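Local coordinates for probable transcriptional regulator (Pseudomonas aeruginosa, PDB 2ESN), which probably regulates transcription as a LysR-type regulator, with a helix-turn-helix DNA-binding domain and a periplasmic-binding-protein-like domain that probably senses a small effector, at residues V179-R184 and L266-A271; E201-V206 and D247-A252. All coordinates share one frame; numbering follows the deposited sequence.

Interaction 1. Residues V179-R184 and L266-A271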
loop_
_atom_site.group_PDB
_atom_site.type_symbol
_atom_site.label_atom_id
_atom_site.label_comp_id
_atom_site.label_asym_id
_atom_site.label_seq_id
_atom_site.Cartn_x
_atom_site.Cartn_y
_atom_site.Cartn_z
ATOM N N VAL C 179 29.570 -23.765 -7.630
ATOM C CA VAL C 179 30.020 -24.849 -8.438
ATOM C C VAL C 179 28.929 -25.118 -9.485
ATOM O O VAL C 179 27.864 -24.578 -9.369
ATOM C CB VAL C 179 30.326 -26.124 -7.599
ATOM C CG1 VAL C 179 31.529 -25.910 -6.701
ATOM C CG2 VAL C 179 29.072 -26.629 -6.787
ATOM N N VAL C 180 29.262 -25.902 -10.515
ATOM C CA VAL C 180 28.386 -26.335 -11.605
ATOM C C VAL C 180 27.997 -27.749 -11.206
ATOM O O VAL C 180 28.854 -28.569 -10.862
ATOM C CB VAL C 180 29.109 -26.321 -12.977
ATOM C CG1 VAL C 180 28.204 -26.895 -14.093
ATOM C CG2 VAL C 180 29.473 -24.867 -13.335
ATOM N N VAL C 181 26.686 -27.982 -11.255
ATOM C CA VAL C 181 26.059 -29.187 -10.873
ATOM C C VAL C 181 25.380 -29.748 -12.108
ATOM O O VAL C 181 24.803 -28.986 -12.870
ATOM C CB VAL C 181 24.974 -28.801 -9.794
ATOM C CG1 VAL C 181 24.000 -29.885 -9.602
ATOM C CG2 VAL C 181 25.654 -28.316 -8.455
ATOM N N ALA C 182 25.496 -31.069 -12.329
ATOM C CA ALA C 182 24.739 -31.802 -13.361
ATOM C C ALA C 182 24.258 -33.067 -12.737
ATOM O O ALA C 182 24.800 -33.466 -11.725
ATOM C CB ALA C 182 25.631 -32.163 -14.508
ATOM N N ARG C 183 23.256 -33.715 -13.350
ATOM C CA ARG C 183 22.944 -35.081 -12.966
ATOM C C ARG C 183 24.252 -35.903 -12.997
ATOM O O ARG C 183 25.206 -35.609 -13.790
ATOM C CB ARG C 183 21.867 -35.695 -13.860
ATOM C CG ARG C 183 22.222 -35.849 -15.369
ATOM C CD ARG C 183 21.585 -37.132 -15.843
ATOM N NE ARG C 183 20.153 -37.050 -15.817
ATOM C CZ ARG C 183 19.278 -37.860 -15.233
ATOM N NH1 ARG C 183 18.006 -37.551 -15.401
ATOM N NH2 ARG C 183 19.617 -38.914 -14.506
ATOM N N ARG C 184 24.338 -36.889 -12.112
ATOM C CA ARG C 184 25.540 -37.672 -11.957
ATOM C C ARG C 184 25.979 -38.331 -13.275
ATOM O O ARG C 184 27.161 -38.337 -13.615
ATOM C CB ARG C 184 25.314 -38.790 -10.928
ATOM C CG ARG C 184 26.690 -39.466 -10.588
ATOM C CD ARG C 184 26.613 -40.349 -9.351
ATOM N NE ARG C 184 26.642 -39.471 -8.181
ATOM C CZ ARG C 184 25.707 -39.364 -7.238
ATOM N NH1 ARG C 184 24.609 -40.153 -7.245
ATOM N NH2 ARG C 184 25.912 -38.455 -6.279
ATOM N N LEU C 266 23.698 -36.113 -7.942
ATOM C CA LEU C 266 24.456 -35.046 -8.669
ATOM C C LEU C 266 25.904 -35.289 -8.731
ATOM O O LEU C 266 26.409 -35.903 -7.814
ATOM C CB LEU C 266 24.307 -33.680 -7.941
ATOM C CG LEU C 266 22.859 -33.305 -7.608
ATOM C CD1 LEU C 266 22.794 -31.973 -6.702
ATOM C CD2 LEU C 266 22.012 -33.202 -8.884
ATOM N N ALA C 267 26.552 -34.718 -9.760
ATOM C CA ALA C 267 27.978 -34.433 -9.814
ATOM C C ALA C 267 28.267 -32.911 -9.641
ATOM O O ALA C 267 27.514 -32.046 -10.126
ATOM C CB ALA C 267 28.510 -34.899 -11.138
ATOM N N LEU C 268 29.328 -32.583 -8.945
ATOM C CA LEU C 268 29.694 -31.208 -8.693
ATOM C C LEU C 268 31.029 -31.019 -9.365
ATOM O O LEU C 268 31.910 -31.868 -9.192
ATOM C CB LEU C 268 29.897 -30.979 -7.192
ATOM C CG LEU C 268 28.659 -30.697 -6.310
ATOM C CD1 LEU C 268 27.614 -31.782 -6.428
ATOM C CD2 LEU C 268 29.078 -30.513 -4.797
ATOM N N TYR C 269 31.165 -29.909 -10.101
ATOM C CA TYR C 269 32.370 -29.583 -10.876
ATOM C C TYR C 269 32.768 -28.138 -10.652
ATOM O O TYR C 269 31.921 -27.284 -10.399
ATOM C CB TYR C 269 32.070 -29.653 -12.355
ATOM C CG TYR C 269 31.635 -31.013 -12.816
ATOM C CD1 TYR C 269 32.529 -32.097 -12.792
ATOM C CD2 TYR C 269 30.329 -31.227 -13.214
ATOM C CE1 TYR C 269 32.110 -33.354 -13.227
ATOM C CE2 TYR C 269 29.902 -32.447 -13.617
ATOM C CZ TYR C 269 30.781 -33.514 -13.642
ATOM O OH TYR C 269 30.347 -34.767 -14.100
ATOM N N PRO C 270 34.065 -27.859 -10.772
ATOM C CA PRO C 270 34.482 -26.446 -10.782
ATOM C C PRO C 270 33.880 -25.740 -11.990
ATOM O O PRO C 270 33.659 -26.364 -13.017
ATOM C CB PRO C 270 36.002 -26.521 -10.838
ATOM C CG PRO C 270 36.283 -27.987 -11.368
ATOM C CD PRO C 270 35.188 -28.826 -10.892
ATOM N N ALA C 271 33.550 -24.463 -11.842
ATOM C CA ALA C 271 33.081 -23.705 -12.967
ATOM C C ALA C 271 34.225 -23.521 -13.965
ATOM O O ALA C 271 35.345 -23.233 -13.545
ATOM C CB ALA C 271 32.565 -22.348 -12.514
HETATM O O HOH W 1 27.847 -35.402 -14.835
#

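Interaction 2. Residues E201-V206 and D247-A252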
loop_
_atom_site.group_PDB
_atom_site.type_symbol
_atom_site.label_atom_id
_atom_site.label_comp_id
_atom_site.label_asym_id
_atom_site.label_seq_id
_atom_site.Cartn_x
_atom_site.Cartn_y
_atom_site.Cartn_z
ATOM N N GLU C 201 24.847 -26.513 -23.045
ATOM C CA GLU C 201 23.670 -27.064 -22.347
ATOM C C GLU C 201 22.581 -26.022 -22.099
ATOM O O GLU C 201 22.814 -24.847 -22.248
ATOM C CB GLU C 201 24.079 -27.671 -21.001
ATOM C CG GLU C 201 25.050 -28.867 -21.068
ATOM C CD GLU C 201 24.478 -30.056 -21.877
ATOM O OE1 GLU C 201 23.238 -30.337 -21.840
ATOM O OE2 GLU C 201 25.311 -30.683 -22.589
ATOM N N ARG C 202 21.382 -26.468 -21.748
ATOM C CA ARG C 202 20.399 -25.579 -21.150
ATOM C C ARG C 202 20.618 -25.531 -19.623
ATOM O O ARG C 202 21.249 -26.437 -19.017
ATOM C CB ARG C 202 18.977 -26.003 -21.553
ATOM C CG ARG C 202 18.704 -25.927 -23.091
ATOM C CD ARG C 202 17.390 -26.552 -23.452
ATOM N NE ARG C 202 16.305 -25.611 -23.196
ATOM C CZ ARG C 202 15.062 -25.942 -22.798
ATOM N NH1 ARG C 202 14.712 -27.221 -22.568
ATOM N NH2 ARG C 202 14.141 -24.965 -22.604
ATOM N N HIS C 203 20.101 -24.475 -19.009
ATOM C CA HIS C 203 20.504 -24.116 -17.678
ATOM C C HIS C 203 19.308 -23.860 -16.784
ATOM O O HIS C 203 18.274 -23.330 -17.245
ATOM C CB HIS C 203 21.418 -22.904 -17.693
ATOM C CG HIS C 203 22.759 -23.175 -18.267
ATOM N ND1 HIS C 203 23.856 -23.450 -17.490
ATOM C CD2 HIS C 203 23.184 -23.224 -19.553
ATOM C CE1 HIS C 203 24.901 -23.663 -18.273
ATOM N NE2 HIS C 203 24.518 -23.517 -19.524
ATOM N N ALA C 204 19.436 -24.271 -15.503
ATOM C CA ALA C 204 18.430 -23.925 -14.501
ATOM C C ALA C 204 19.003 -22.725 -13.769
ATOM O O ALA C 204 20.177 -22.687 -13.493
ATOM C CB ALA C 204 18.194 -25.064 -13.527
ATOM N N VAL C 205 18.183 -21.733 -13.438
ATOM C CA VAL C 205 18.746 -20.506 -12.855
ATOM C C VAL C 205 17.911 -20.088 -11.660
ATOM O O VAL C 205 16.682 -20.168 -11.686
ATOM C CB VAL C 205 18.769 -19.361 -13.935
ATOM C CG1 VAL C 205 19.147 -18.056 -13.329
ATOM C CG2 VAL C 205 19.779 -19.737 -15.050
ATOM N N VAL C 206 18.582 -19.735 -10.579
ATOM C CA VAL C 206 17.921 -19.394 -9.341
ATOM C C VAL C 206 17.786 -17.854 -9.236
ATOM O O VAL C 206 18.762 -17.151 -9.251
ATOM C CB VAL C 206 18.701 -19.974 -8.149
ATOM C CG1 VAL C 206 18.066 -19.520 -6.808
ATOM C CG2 VAL C 206 18.715 -21.503 -8.197
ATOM N N ASP C 247 19.044 -32.839 -18.148
ATOM C CA ASP C 247 20.370 -32.563 -18.641
ATOM C C ASP C 247 20.766 -31.138 -18.324
ATOM O O ASP C 247 21.882 -30.699 -18.691
ATOM C CB ASP C 247 20.508 -32.862 -20.152
ATOM C CG ASP C 247 20.198 -34.331 -20.457
ATOM O OD1 ASP C 247 20.313 -35.158 -19.523
ATOM O OD2 ASP C 247 19.800 -34.655 -21.581
ATOM N N PHE C 248 19.906 -30.447 -17.577
ATOM C CA PHE C 248 20.215 -29.044 -17.292
ATOM C C PHE C 248 21.350 -28.872 -16.346
ATOM O O PHE C 248 21.475 -29.626 -15.377
ATOM C CB PHE C 248 18.998 -28.297 -16.771
ATOM C CG PHE C 248 17.767 -28.423 -17.643
ATOM C CD1 PHE C 248 16.536 -28.189 -17.099
ATOM C CD2 PHE C 248 17.841 -28.714 -19.002
ATOM C CE1 PHE C 248 15.368 -28.256 -17.849
ATOM C CE2 PHE C 248 16.658 -28.800 -19.802
ATOM C CZ PHE C 248 15.432 -28.556 -19.229
ATOM N N LEU C 249 22.129 -27.808 -16.550
ATOM C CA LEU C 249 23.159 -27.460 -15.629
ATOM C C LEU C 249 22.682 -26.358 -14.652
ATOM O O LEU C 249 21.824 -25.532 -15.011
ATOM C CB LEU C 249 24.376 -26.999 -16.417
ATOM C CG LEU C 249 24.973 -28.038 -17.411
ATOM C CD1 LEU C 249 26.270 -27.503 -17.980
ATOM C CD2 LEU C 249 25.257 -29.349 -16.675
ATOM N N LEU C 250 23.238 -26.343 -13.437
ATOM C CA LEU C 250 22.861 -25.379 -12.442
ATOM C C LEU C 250 24.140 -24.882 -11.820
ATOM O O LEU C 250 25.002 -25.678 -11.483
ATOM C CB LEU C 250 21.935 -26.002 -11.373
ATOM C CG LEU C 250 21.752 -25.211 -10.045
ATOM C CD1 LEU C 250 20.859 -23.955 -10.266
ATOM C CD2 LEU C 250 21.123 -26.100 -8.950
ATOM N N THR C 251 24.281 -23.577 -11.656
ATOM C CA THR C 251 25.524 -23.029 -11.038
ATOM C C THR C 251 25.090 -22.479 -9.661
ATOM O O THR C 251 24.324 -21.508 -9.602
ATOM C CB THR C 251 26.161 -21.935 -11.929
ATOM O OG1 THR C 251 26.197 -22.419 -13.310
ATOM C CG2 THR C 251 27.567 -21.520 -11.351
ATOM N N ALA C 252 25.519 -23.158 -8.587
ATOM C CA ALA C 252 24.846 -23.083 -7.284
ATOM C C ALA C 252 25.896 -22.999 -6.197
ATOM O O ALA C 252 26.991 -23.494 -6.377
ATOM C CB ALA C 252 24.055 -24.390 -7.001
HETATM O O HOH W 2 24.073 -23.195 -14.733
HETATM O O HOH W 3 22.489 -21.553 -12.620
#

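Interaction 1. Residues V179-R184 and L266-A271
Val-181 and Leu-266 form the tight part of this antiparallel strand pair. With Val-181 CG1 anti to the backbone N (chi1 164°), this methyl sits against both branches of the leucine, 3.8 Å from Leu-266 CD1 and 3.9 Å from Leu-266 CD2. Two pairs of backbone hydrogen bonds hold the ladder, one joining Val-180 and Tyr-269, the other Ala-182 and Ala-267; the shortest runs from Tyr-269 N to Val-180 O (2.8 Å). Between them Val-181 faces Leu-268 as a non-hydrogen-bonded pair, and Val-181 CA comes within 3.3 Å of Ala-267 O in a CA-H...O contact.

On the Ala-182 and Tyr-269 face the contact is looser around the ring, whose edge approaches the alanine methyl with CE2 4.4 Å from Ala-182 CB, though Val-180 still packs on Ala-271. In the ring plane a water hydrogen-bonds the hydroxyl (Tyr-269 OH to water 2.7 Å) and also Arg-183 O, tying the tyrosine to the end of the other strand. At the open end of the ladder, exposed Arg-184 bends at chi3 and lays one face of its guanidinium over Leu-266 N; its NH2 also makes a weak hydrogen bond to Ala-261 O.

Helices 236-244 and 254-264 cover the Val-181 side, through Leu-240 and Ala-257 among others. Tyr-269 instead rests on the loop residues Leu-189, Ala-192 and Pro-193, while strand 249-253 flanks 179-183 at its other edge.

Interaction 2. Residues E201-V206 and D247-A252
Glu-201 and Leu-249 are brought together by two similar torsions: each turns its CG anti to its own carbonyl carbon, and Glu-201 then folds again at chi2 (-59°). This bend lays the aliphatic part of the glutamate across the leucine, with Glu-201 CG 3.6 Å from Leu-249 CD1, while its carboxylate makes a salt bridge with Arg-188. His-203 crosses the same leucine obliquely, its ND1 3.7 Å from Leu-249 CB.

Next to this, at the start of the two strands, a bend at chi3 (81°) carries the guanidinium of Arg-202 alongside Phe-248. The two side chains point the same way but their flat groups stand nearly perpendicular, 85° apart, and Arg-202 NH1 lies 3.7 Å from Phe-248 CZ. The far end of this arginine hydrogen-bonds Val-130 O of the second subunit, and Asp-247 N likewise meets Gln-124 OE1 of that subunit, which places this end of the contact at the interface with the second subunit.

The backbones pair in parallel fashion through Leu-249, whose N donates to Arg-202 O (3.0 Å) and whose O accepts from Ala-204 N (2.7 Å). Beyond that the strands splay apart, and one water fills the next rung, giving to Ala-204 O (2.7 Å) and accepting from Thr-251 N (2.9 Å). A second water joins His-203 ND1 to Thr-251 OG1; Tyr-198 also links this pair, its O hydrogen-bonding His-203 NE2 and its OH Thr-251 OG1. Farther along, Leu-250 CD1 packs against Val-206.

Strand 202-206 has parallel neighbours on both edges, 228-233 and 249-253, with helices in the connections. Such beta-alpha-beta crossovers belong to the alpha/beta subdomains of the periplasmic-binding-protein fold, the architecture of LysR effector domains.

Overall arrangement
Both contacts lie in one mixed sheet of the LysR substrate-binding domain, their centres about 10 Å apart. Along the chain the segments come as 179-184, 201-206, 247-252 and 266-271, so interaction 2 falls between the two halves of interaction 1. Across the sheet the order is 266-269, 168-183, 249-253, 202-206: the middle pair is joined by probable hydrogen bonds from Val-181 N to Leu-250 O and from Ala-252 N to Val-179 O. Ala-182 also packs on Leu-249. Interaction 1 adds an antiparallel outer strand; parallel interaction 2 has the more extensive contacts with the second subunit, which interaction 1 reaches through Arg-183. Together they join four neighbouring strands, consistent with one subdomain of the effector-binding fold.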